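Local structure of occlusion-derived virus envelope protein E66 (Autographa californica nucleopolyhedrovirus, 3VSN) at residues Phe34-Leu42 with Met149-Glu157; Val339-Tyr348 with Ile428-Met437. The protein is a chondroitin lyase of the viral envelope that is essential for oral infectivity and may digest the chondroitin sulfate barrier of the host midgut. All blocks are in the same frame, centred on the assembly; numbering follows the deposited sequence.

Interaction 1: Phe34-Leu42 with Met149-Glu157; sequences FERWFKNNL and MNITIVLNE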
loop_
_atom_site.group_PDB
_atom_site.type_symbol
_atom_site.label_atom_id
_atom_site.label_comp_id
_atom_site.label_asym_id
_atom_site.label_seq_id
_atom_site.Cartn_x
_atom_site.Cartn_y
_atom_site.Cartn_z
ATOM N N PHE A 34 -31.116 -7.520 -6.985
ATOM C CA PHE A 34 -29.710 -7.884 -6.789
ATOM C C PHE A 34 -29.034 -8.226 -8.110
ATOM O O PHE A 34 -27.916 -7.779 -8.370
ATOM C CB PHE A 34 -29.526 -9.042 -5.801
ATOM C CG PHE A 34 -28.101 -9.526 -5.717
ATOM C CD1 PHE A 34 -27.122 -8.736 -5.116
ATOM C CD2 PHE A 34 -27.724 -10.744 -6.281
ATOM C CE1 PHE A 34 -25.805 -9.156 -5.057
ATOM C CE2 PHE A 34 -26.406 -11.174 -6.218
ATOM C CZ PHE A 34 -25.445 -10.376 -5.606
ATOM N N GLU A 35 -29.712 -9.017 -8.940
ATOM C CA GLU A 35 -29.170 -9.395 -10.242
ATOM C C GLU A 35 -28.953 -8.176 -11.139
ATOM O O GLU A 35 -27.964 -8.114 -11.869
ATOM C CB GLU A 35 -30.046 -10.450 -10.923
ATOM C CG GLU A 35 -29.910 -11.831 -10.291
ATOM C CD GLU A 35 -30.797 -12.883 -10.932
ATOM O OE1 GLU A 35 -31.514 -12.561 -11.905
ATOM O OE2 GLU A 35 -30.775 -14.041 -10.455
ATOM N N ARG A 36 -29.861 -7.204 -11.054
ATOM C CA ARG A 36 -29.723 -5.940 -11.781
ATOM C C ARG A 36 -28.507 -5.142 -11.296
ATOM O O ARG A 36 -27.710 -4.652 -12.103
ATOM C CB ARG A 36 -31.000 -5.097 -11.641
ATOM C CG ARG A 36 -31.019 -3.845 -12.509
ATOM C CD ARG A 36 -32.390 -3.177 -12.523
ATOM N NE ARG A 36 -33.398 -4.012 -13.177
ATOM C CZ ARG A 36 -34.382 -4.647 -12.542
ATOM N NH1 ARG A 36 -34.516 -4.540 -11.224
ATOM N NH2 ARG A 36 -35.236 -5.387 -13.231
ATOM N N TRP A 37 -28.379 -5.023 -9.977
ATOM C CA TRP A 37 -27.255 -4.326 -9.357
ATOM C C TRP A 37 -25.945 -4.988 -9.710
ATOM O O TRP A 37 -24.962 -4.305 -10.015
ATOM C CB TRP A 37 -27.468 -4.241 -7.850
ATOM C CG TRP A 37 -26.295 -3.705 -7.065
ATOM C CD1 TRP A 37 -26.041 -2.381 -6.704
ATOM C CD2 TRP A 37 -25.183 -4.477 -6.496
ATOM N NE1 TRP A 37 -24.875 -2.289 -5.980
ATOM C CE2 TRP A 37 -24.311 -3.506 -5.820
ATOM C CE3 TRP A 37 -24.832 -5.824 -6.484
ATOM C CZ2 TRP A 37 -23.148 -3.893 -5.172
ATOM C CZ3 TRP A 37 -23.654 -6.201 -5.823
ATOM C CH2 TRP A 37 -22.835 -5.256 -5.182
ATOM N N PHE A 38 -25.930 -6.322 -9.701
ATOM C CA PHE A 38 -24.737 -7.107 -10.039
ATOM C C PHE A 38 -24.257 -6.803 -11.459
ATOM O O PHE A 38 -23.072 -6.533 -11.678
ATOM C CB PHE A 38 -25.021 -8.610 -9.868
ATOM C CG PHE A 38 -23.826 -9.497 -10.104
ATOM C CD1 PHE A 38 -23.438 -9.845 -11.397
ATOM C CD2 PHE A 38 -23.100 -10.009 -9.031
ATOM C CE1 PHE A 38 -22.345 -10.669 -11.616
ATOM C CE2 PHE A 38 -22.003 -10.832 -9.246
ATOM C CZ PHE A 38 -21.625 -11.163 -10.539
ATOM N N LYS A 39 -25.183 -6.844 -12.414
ATOM C CA LYS A 39 -24.872 -6.565 -13.814
ATOM C C LYS A 39 -24.468 -5.111 -14.041
ATOM O O LYS A 39 -23.562 -4.837 -14.830
ATOM C CB LYS A 39 -26.053 -6.935 -14.707
ATOM C CG LYS A 39 -26.317 -8.435 -14.771
ATOM C CD LYS A 39 -27.701 -8.731 -15.325
ATOM C CE LYS A 39 -27.781 -8.446 -16.814
ATOM N NZ LYS A 39 -29.194 -8.528 -17.285
ATOM N N ASN A 40 -25.139 -4.192 -13.348
ATOM C CA ASN A 40 -24.805 -2.766 -13.414
ATOM C C ASN A 40 -23.379 -2.472 -12.952
ATOM O O ASN A 40 -22.704 -1.603 -13.506
ATOM C CB ASN A 40 -25.788 -1.934 -12.584
ATOM C CG ASN A 40 -27.127 -1.732 -13.276
ATOM O OD1 ASN A 40 -27.290 -2.046 -14.451
ATOM N ND2 ASN A 40 -28.093 -1.200 -12.541
ATOM N N ASN A 41 -22.922 -3.219 -11.953
ATOM C CA ASN A 41 -21.659 -2.925 -11.288
ATOM C C ASN A 41 -20.534 -3.916 -11.580
ATOM O O ASN A 41 -19.437 -3.781 -11.026
ATOM C CB ASN A 41 -21.886 -2.810 -9.776
ATOM C CG ASN A 41 -22.762 -1.628 -9.405
ATOM O OD1 ASN A 41 -23.917 -1.790 -9.005
ATOM N ND2 ASN A 41 -22.221 -0.431 -9.543
ATOM N N LEU A 42 -20.797 -4.892 -12.452
ATOM C CA LEU A 42 -19.838 -5.978 -12.702
ATOM C C LEU A 42 -18.459 -5.503 -13.172
ATOM O O LEU A 42 -17.442 -5.907 -12.605
ATOM C CB LEU A 42 -20.403 -7.033 -13.671
ATOM C CG LEU A 42 -19.508 -8.258 -13.933
ATOM C CD1 LEU A 42 -19.056 -8.938 -12.644
ATOM C CD2 LEU A 42 -20.206 -9.263 -14.837
ATOM N N MET A 149 -21.964 -18.164 -9.929
ATOM C CA MET A 149 -22.632 -16.891 -9.705
ATOM C C MET A 149 -22.552 -15.960 -10.921
ATOM O O MET A 149 -23.573 -15.440 -11.370
ATOM C CB MET A 149 -22.066 -16.205 -8.458
ATOM C CG MET A 149 -22.748 -14.891 -8.123
ATOM S SD MET A 149 -22.094 -14.169 -6.614
ATOM C CE MET A 149 -23.177 -12.761 -6.435
ATOM N N ASN A 150 -21.344 -15.764 -11.451
ATOM C CA ASN A 150 -21.138 -14.871 -12.594
ATOM C C ASN A 150 -21.902 -15.314 -13.846
ATOM O O ASN A 150 -22.561 -14.496 -14.491
ATOM C CB ASN A 150 -19.648 -14.698 -12.905
ATOM C CG ASN A 150 -18.961 -13.724 -11.961
ATOM O OD1 ASN A 150 -18.586 -14.078 -10.842
ATOM N ND2 ASN A 150 -18.789 -12.487 -12.413
ATOM N N ILE A 151 -21.822 -16.605 -14.172
ATOM C CA ILE A 151 -22.506 -17.148 -15.350
ATOM C C ILE A 151 -24.026 -17.017 -15.218
ATOM O O ILE A 151 -24.685 -16.484 -16.114
ATOM C CB ILE A 151 -22.075 -18.608 -15.658
ATOM C CG1 ILE A 151 -20.608 -18.634 -16.104
ATOM C CG2 ILE A 151 -22.955 -19.215 -16.747
ATOM C CD1 ILE A 151 -20.042 -20.010 -16.402
ATOM N N THR A 152 -24.569 -17.472 -14.089
ATOM C CA THR A 152 -26.011 -17.410 -13.835
ATOM C C THR A 152 -26.575 -15.984 -13.961
ATOM O O THR A 152 -27.593 -15.773 -14.627
ATOM C CB THR A 152 -26.373 -18.016 -12.461
ATOM O OG1 THR A 152 -25.938 -19.382 -12.412
ATOM C CG2 THR A 152 -27.879 -17.964 -12.216
ATOM N N ILE A 153 -25.909 -15.013 -13.341
ATOM C CA ILE A 153 -26.416 -13.639 -13.354
ATOM C C ILE A 153 -26.290 -12.962 -14.723
ATOM O O ILE A 153 -27.271 -12.406 -15.221
ATOM C CB ILE A 153 -25.818 -12.769 -12.224
ATOM C CG1 ILE A 153 -26.127 -13.396 -10.863
ATOM C CG2 ILE A 153 -26.374 -11.346 -12.292
ATOM C CD1 ILE A 153 -25.458 -12.723 -9.680
ATOM N N VAL A 154 -25.114 -13.015 -15.348
ATOM C CA VAL A 154 -24.956 -12.321 -16.638
ATOM C C VAL A 154 -25.852 -12.891 -17.744
ATOM O O VAL A 154 -26.177 -12.190 -18.705
ATOM C CB VAL A 154 -23.484 -12.203 -17.120
ATOM C CG1 VAL A 154 -22.617 -11.548 -16.051
ATOM C CG2 VAL A 154 -22.914 -13.552 -17.554
ATOM N N LEU A 155 -26.258 -14.152 -17.590
ATOM C CA LEU A 155 -27.135 -14.811 -18.556
ATOM C C LEU A 155 -28.611 -14.762 -18.148
ATOM O O LEU A 155 -29.440 -15.459 -18.739
ATOM C CB LEU A 155 -26.695 -16.269 -18.780
ATOM C CG LEU A 155 -25.315 -16.548 -19.390
ATOM C CD1 LEU A 155 -25.122 -18.040 -19.620
ATOM C CD2 LEU A 155 -25.103 -15.780 -20.689
ATOM N N ASN A 156 -28.941 -13.926 -17.159
ATOM C CA ASN A 156 -30.281 -13.932 -16.560
ATOM C C ASN A 156 -31.445 -13.544 -17.485
ATOM O O ASN A 156 -32.599 -13.807 -17.164
ATOM C CB ASN A 156 -30.324 -13.132 -15.245
ATOM C CG ASN A 156 -30.333 -11.623 -15.457
ATOM O OD1 ASN A 156 -29.982 -11.120 -16.526
ATOM N ND2 ASN A 156 -30.723 -10.894 -14.422
ATOM N N GLU A 157 -31.139 -12.937 -18.628
ATOM C CA GLU A 157 -32.181 -12.579 -19.589
ATOM C C GLU A 157 -32.174 -13.478 -20.829
ATOM O O GLU A 157 -32.881 -13.218 -21.808
ATOM C CB GLU A 157 -32.100 -11.092 -19.946
ATOM C CG GLU A 157 -32.448 -10.200 -18.761
ATOM C CD GLU A 157 -32.606 -8.739 -19.129
ATOM O OE1 GLU A 157 -31.834 -8.245 -19.979
ATOM O OE2 GLU A 157 -33.504 -8.085 -18.553
#

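Interaction 2: Val339-Tyr348 with Ile428-Met437; sequences VVGVTNRLAY and ILVYAKFAEM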
loop_
_atom_site.group_PDB
_atom_site.type_symbol
_atom_site.label_atom_id
_atom_site.label_comp_id
_atom_site.label_asym_id
_atom_site.label_seq_id
_atom_site.Cartn_x
_atom_site.Cartn_y
_atom_site.Cartn_z
ATOM N N VAL A 339 6.122 8.248 3.097
ATOM C CA VAL A 339 7.174 7.727 3.967
ATOM C C VAL A 339 6.551 6.822 5.024
ATOM O O VAL A 339 5.601 7.218 5.711
ATOM C CB VAL A 339 7.982 8.843 4.676
ATOM C CG1 VAL A 339 9.002 8.240 5.638
ATOM C CG2 VAL A 339 8.688 9.739 3.669
ATOM N N VAL A 340 7.079 5.607 5.137
ATOM C CA VAL A 340 6.775 4.754 6.284
ATOM C C VAL A 340 7.798 5.059 7.374
ATOM O O VAL A 340 9.005 4.907 7.166
ATOM C CB VAL A 340 6.793 3.252 5.916
ATOM C CG1 VAL A 340 6.621 2.380 7.156
ATOM C CG2 VAL A 340 5.712 2.942 4.884
ATOM N N GLY A 341 7.307 5.515 8.524
ATOM C CA GLY A 341 8.153 5.831 9.665
ATOM C C GLY A 341 8.500 4.583 10.454
ATOM O O GLY A 341 8.327 3.458 9.973
ATOM N N VAL A 342 8.999 4.784 11.668
ATOM C CA VAL A 342 9.457 3.684 12.504
ATOM C C VAL A 342 8.931 3.883 13.926
ATOM O O VAL A 342 9.058 4.970 14.498
ATOM C CB VAL A 342 11.009 3.588 12.505
ATOM C CG1 VAL A 342 11.487 2.337 13.225
ATOM C CG2 VAL A 342 11.565 3.596 11.086
ATOM N N THR A 343 8.313 2.843 14.476
ATOM C CA THR A 343 7.942 2.821 15.892
ATOM C C THR A 343 8.362 1.481 16.485
ATOM O O THR A 343 8.276 0.450 15.818
ATOM C CB THR A 343 6.426 3.071 16.129
ATOM O OG1 THR A 343 6.110 2.850 17.512
ATOM C CG2 THR A 343 5.556 2.146 15.263
ATOM N N ASN A 344 8.826 1.497 17.733
ATOM C CA ASN A 344 9.147 0.258 18.448
ATOM C C ASN A 344 7.947 -0.695 18.590
ATOM O O ASN A 344 8.127 -1.883 18.861
ATOM C CB ASN A 344 9.737 0.571 19.826
ATOM C CG ASN A 344 8.857 1.503 20.636
ATOM O OD1 ASN A 344 9.137 2.696 20.744
ATOM N ND2 ASN A 344 7.776 0.971 21.189
ATOM N N ARG A 345 6.736 -0.172 18.400
ATOM C CA ARG A 345 5.502 -0.973 18.468
ATOM C C ARG A 345 5.256 -1.880 17.256
ATOM O O ARG A 345 4.487 -2.840 17.345
ATOM C CB ARG A 345 4.283 -0.066 18.642
ATOM C CG ARG A 345 4.149 0.580 20.012
ATOM C CD ARG A 345 2.798 1.273 20.138
ATOM N NE ARG A 345 2.619 2.291 19.104
ATOM C CZ ARG A 345 2.971 3.565 19.235
ATOM N NH1 ARG A 345 3.519 4.000 20.365
ATOM N NH2 ARG A 345 2.775 4.409 18.232
ATOM N N LEU A 346 5.879 -1.564 16.122
ATOM C CA LEU A 346 5.616 -2.299 14.883
ATOM C C LEU A 346 6.898 -2.754 14.200
ATOM O O LEU A 346 7.937 -2.100 14.317
ATOM C CB LEU A 346 4.772 -1.454 13.914
ATOM C CG LEU A 346 3.350 -1.057 14.345
ATOM C CD1 LEU A 346 2.780 0.006 13.414
ATOM C CD2 LEU A 346 2.423 -2.268 14.409
ATOM N N ALA A 347 6.815 -3.877 13.489
ATOM C CA ALA A 347 7.943 -4.387 12.719
ATOM C C ALA A 347 8.396 -3.351 11.699
ATOM O O ALA A 347 7.571 -2.661 11.099
ATOM C CB ALA A 347 7.566 -5.684 12.015
ATOM N N TYR A 348 9.706 -3.230 11.520
ATOM C CA TYR A 348 10.238 -2.421 10.428
ATOM C C TYR A 348 10.433 -3.279 9.183
ATOM O O TYR A 348 10.618 -2.756 8.085
ATOM C CB TYR A 348 11.540 -1.711 10.827
ATOM C CG TYR A 348 12.762 -2.603 10.959
ATOM C CD1 TYR A 348 13.135 -3.129 12.196
ATOM C CD2 TYR A 348 13.560 -2.901 9.850
ATOM C CE1 TYR A 348 14.262 -3.932 12.325
ATOM C CE2 TYR A 348 14.686 -3.702 9.967
ATOM C CZ TYR A 348 15.029 -4.216 11.205
ATOM O OH TYR A 348 16.145 -5.007 11.318
ATOM N N ILE A 428 7.787 14.596 8.209
ATOM C CA ILE A 428 7.940 13.411 9.043
ATOM C C ILE A 428 9.364 13.343 9.591
ATOM O O ILE A 428 10.331 13.543 8.859
ATOM C CB ILE A 428 7.510 12.115 8.303
ATOM C CG1 ILE A 428 7.664 10.882 9.207
ATOM C CG2 ILE A 428 8.250 11.949 6.977
ATOM C CD1 ILE A 428 6.897 9.670 8.720
ATOM N N LEU A 429 9.466 13.100 10.895
ATOM C CA LEU A 429 10.734 13.093 11.612
ATOM C C LEU A 429 10.907 11.727 12.252
ATOM O O LEU A 429 10.108 11.339 13.108
ATOM C CB LEU A 429 10.737 14.184 12.687
ATOM C CG LEU A 429 11.949 14.282 13.619
ATOM C CD1 LEU A 429 13.236 14.506 12.840
ATOM C CD2 LEU A 429 11.731 15.388 14.646
ATOM N N VAL A 430 11.944 11.007 11.831
ATOM C CA VAL A 430 12.162 9.628 12.255
ATOM C C VAL A 430 13.508 9.489 12.960
ATOM O O VAL A 430 14.529 9.961 12.461
ATOM C CB VAL A 430 12.133 8.648 11.055
ATOM C CG1 VAL A 430 12.382 7.214 11.517
ATOM C CG2 VAL A 430 10.813 8.746 10.297
ATOM N N TYR A 431 13.485 8.848 14.123
ATOM C CA TYR A 431 14.694 8.414 14.812
ATOM C C TYR A 431 14.592 6.905 14.883
ATOM O O TYR A 431 13.657 6.364 15.480
ATOM C CB TYR A 431 14.753 9.024 16.217
ATOM C CG TYR A 431 15.944 8.631 17.087
ATOM C CD1 TYR A 431 17.166 8.227 16.531
ATOM C CD2 TYR A 431 15.853 8.713 18.479
ATOM C CE1 TYR A 431 18.246 7.887 17.340
ATOM C CE2 TYR A 431 16.925 8.380 19.294
ATOM C CZ TYR A 431 18.116 7.971 18.723
ATOM O OH TYR A 431 19.173 7.643 19.542
ATOM N N ALA A 432 15.542 6.228 14.248
ATOM C CA ALA A 432 15.493 4.778 14.136
ATOM C C ALA A 432 16.862 4.144 14.331
ATOM O O ALA A 432 17.891 4.755 14.026
ATOM C CB ALA A 432 14.907 4.379 12.792
ATOM N N LYS A 433 16.857 2.926 14.866
ATOM C CA LYS A 433 18.053 2.095 14.933
ATOM C C LYS A 433 17.658 0.642 14.677
ATOM O O LYS A 433 16.684 0.143 15.250
ATOM C CB LYS A 433 18.772 2.249 16.279
ATOM C CG LYS A 433 20.123 1.545 16.343
ATOM C CD LYS A 433 20.827 1.781 17.671
ATOM C CE LYS A 433 22.242 1.218 17.655
ATOM N NZ LYS A 433 22.937 1.466 18.951
ATOM N N PHE A 434 18.415 -0.019 13.806
ATOM C CA PHE A 434 18.092 -1.368 13.355
ATOM C C PHE A 434 19.249 -2.326 13.637
ATOM O O PHE A 434 20.271 -2.297 12.941
ATOM C CB PHE A 434 17.775 -1.367 11.854
ATOM C CG PHE A 434 16.844 -0.260 11.416
ATOM C CD1 PHE A 434 15.465 -0.418 11.501
ATOM C CD2 PHE A 434 17.349 0.928 10.886
ATOM C CE1 PHE A 434 14.605 0.589 11.079
ATOM C CE2 PHE A 434 16.495 1.939 10.465
ATOM C CZ PHE A 434 15.121 1.767 10.559
ATOM N N ALA A 435 19.085 -3.171 14.655
ATOM C CA ALA A 435 20.112 -4.143 15.043
ATOM C C ALA A 435 20.533 -5.053 13.884
ATOM O O ALA A 435 21.720 -5.321 13.703
ATOM C CB ALA A 435 19.649 -4.975 16.235
ATOM N N GLU A 436 19.558 -5.494 13.089
ATOM C CA GLU A 436 19.802 -6.466 12.016
ATOM C C GLU A 436 20.420 -5.859 10.752
ATOM O O GLU A 436 20.826 -6.587 9.846
ATOM C CB GLU A 436 18.511 -7.222 11.669
ATOM C CG GLU A 436 17.923 -8.050 12.807
ATOM C CD GLU A 436 17.109 -7.235 13.805
ATOM O OE1 GLU A 436 16.838 -6.039 13.558
ATOM O OE2 GLU A 436 16.733 -7.798 14.851
ATOM N N MET A 437 20.481 -4.532 10.685
ATOM C CA MET A 437 21.167 -3.860 9.581
ATOM C C MET A 437 22.464 -3.222 10.066
ATOM O O MET A 437 22.742 -2.053 9.778
ATOM C CB MET A 437 20.252 -2.835 8.892
ATOM C CG MET A 437 19.115 -3.477 8.105
ATOM S SD MET A 437 18.255 -2.382 6.952
ATOM C CE MET A 437 17.403 -1.290 8.086
#

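Interaction 1: Phe34-Leu42 with Met149-Glu157
Met149 reaches into helix 34-42 with its terminal methyl: the chain is fully extended, CG anti to the backbone N (chi1 -178°), and CE ends at the edge of the Phe34 ring, near its plane, 3.4 Å from Phe34 CZ. The same methyl lies 3.6 Å from Phe38 CE2, and the sulfur stands obliquely beside the Phe38 ring as a Met-aromatic contact. At the next residue, the Asn150 amide sits at the edge of the Phe38 ring, steeply tilted against it, and also borders Leu42 CD1.

Ile153 is the central knob, held in a hole made by Phe34, Glu35, Phe38 and Lys39. Its CD1 lies over one face of the Phe38 ring in a CH-pi contact, 3.7 Å from the centroid, while CG2 presses on the rim at Phe38 CD1, 3.4 Å away. Val154 adds CG1 against Leu42 CD2 at 3.5 Å. The two helices of this alpha/alpha toroid cross steeply, at -104° between the short segments, and Ile153, Lys39 and Phe38 bury the largest areas in the contact.

Past the helix end, Asn156 bridges two side chains of the first helix. Its ND2 gives a nearly straight bond to Glu35 OE1 (3.1 Å, 171°), using the anti side of the carboxylate but from well out of its plane; Lys39 NZ donates to a lone pair of Asn156 OD1 at 2.8 Å. Glu157 OE1 forms a long salt bridge with Lys39 NZ.

Glu35 OE2 is hydrogen-bonded by Tyr201 and Tyr161, so both oxygens of this buried carboxylate are engaged, and these donors probably favour its charged form. The bond given to Glu35 and the one accepted from Lys39 together define which way round the Asn156 amide lies.

Interaction 2: Val339-Tyr348 with Ile428-Met437
Phe434 turns its edge into the face of Tyr348, the two rings forming an edge-to-face pair with centroids 4.7 Å apart and planes at 60°. Phe434 CD1 stands over the middle of the tyrosine ring, 3.5 Å from Tyr348 CG. At the far end of that ring the hydroxyl Tyr348 OH donates to Glu436 OE1 over a short 2.6 Å, meeting the anti side of the carboxylate about 31° out of its plane. Glu436 gets there by bending at its second torsion (chi2 81°), which folds the carboxylate back to the ring edge. Met437 places its methyl CE 4.1 Å from Tyr348 CE2 and also over one face of the Phe434 ring.

Away from the aromatics the contact is aliphatic. Val342 CG2 touches Val430 CG1 at 3.7 Å and Ala432 CB at 3.8 Å, and it also meets the edge of Phe434 near CZ. Val339 rests against Ile428 CG2, while Gly341 CA lies 4.0 Å from Val430 CG2. Ile428, Val430, Ala432 and Phe434, every second residue of strand 426-434, face the 339-348 segment; the strand is the second of a seven-stranded antiparallel sheet in the beta-sandwich region. Val339 and Val340 end strand 335-340 of a separate four-stranded sheet, so side chains join the two sheets here.

Between Val342 and Tyr348 the chain doubles back through a type I turn, Thr343 to Leu346, with Thr343 OG1 accepting from Arg345 N in an ST turn. Further out, Arg345 is salt-bridged to Glu608, and Val342 O is hydrogen-bonded by Thr417 of edge strand 414-421. Thr363 of helix 359-364 packs on Tyr348, Phe434 and Met437. The Tyr348 side chain lies about 9 Å from that of Glu350, a residue important for catalytic activity.

Overall arrangement
Interaction 1 comes first along the chain and closes before interaction 2 opens. Their centres are 47 Å apart, on opposite sides of the chain's centre, and their nearest atoms are about 30 Å from each other, so neither touches the other. Interaction 1 joins helices 29-48 and 138-154 within the alpha-helical toroid, away from the catalytic residues; interaction 2 joins strands 335-340 and 426-434, from two different antiparallel sheets, in the beta-rich part that follows. No helix, strand or sheet is common to them. Each therefore ties its own region together internally, while interaction 2 alone lies near Arg300 and Glu350, residues of the lyase active site.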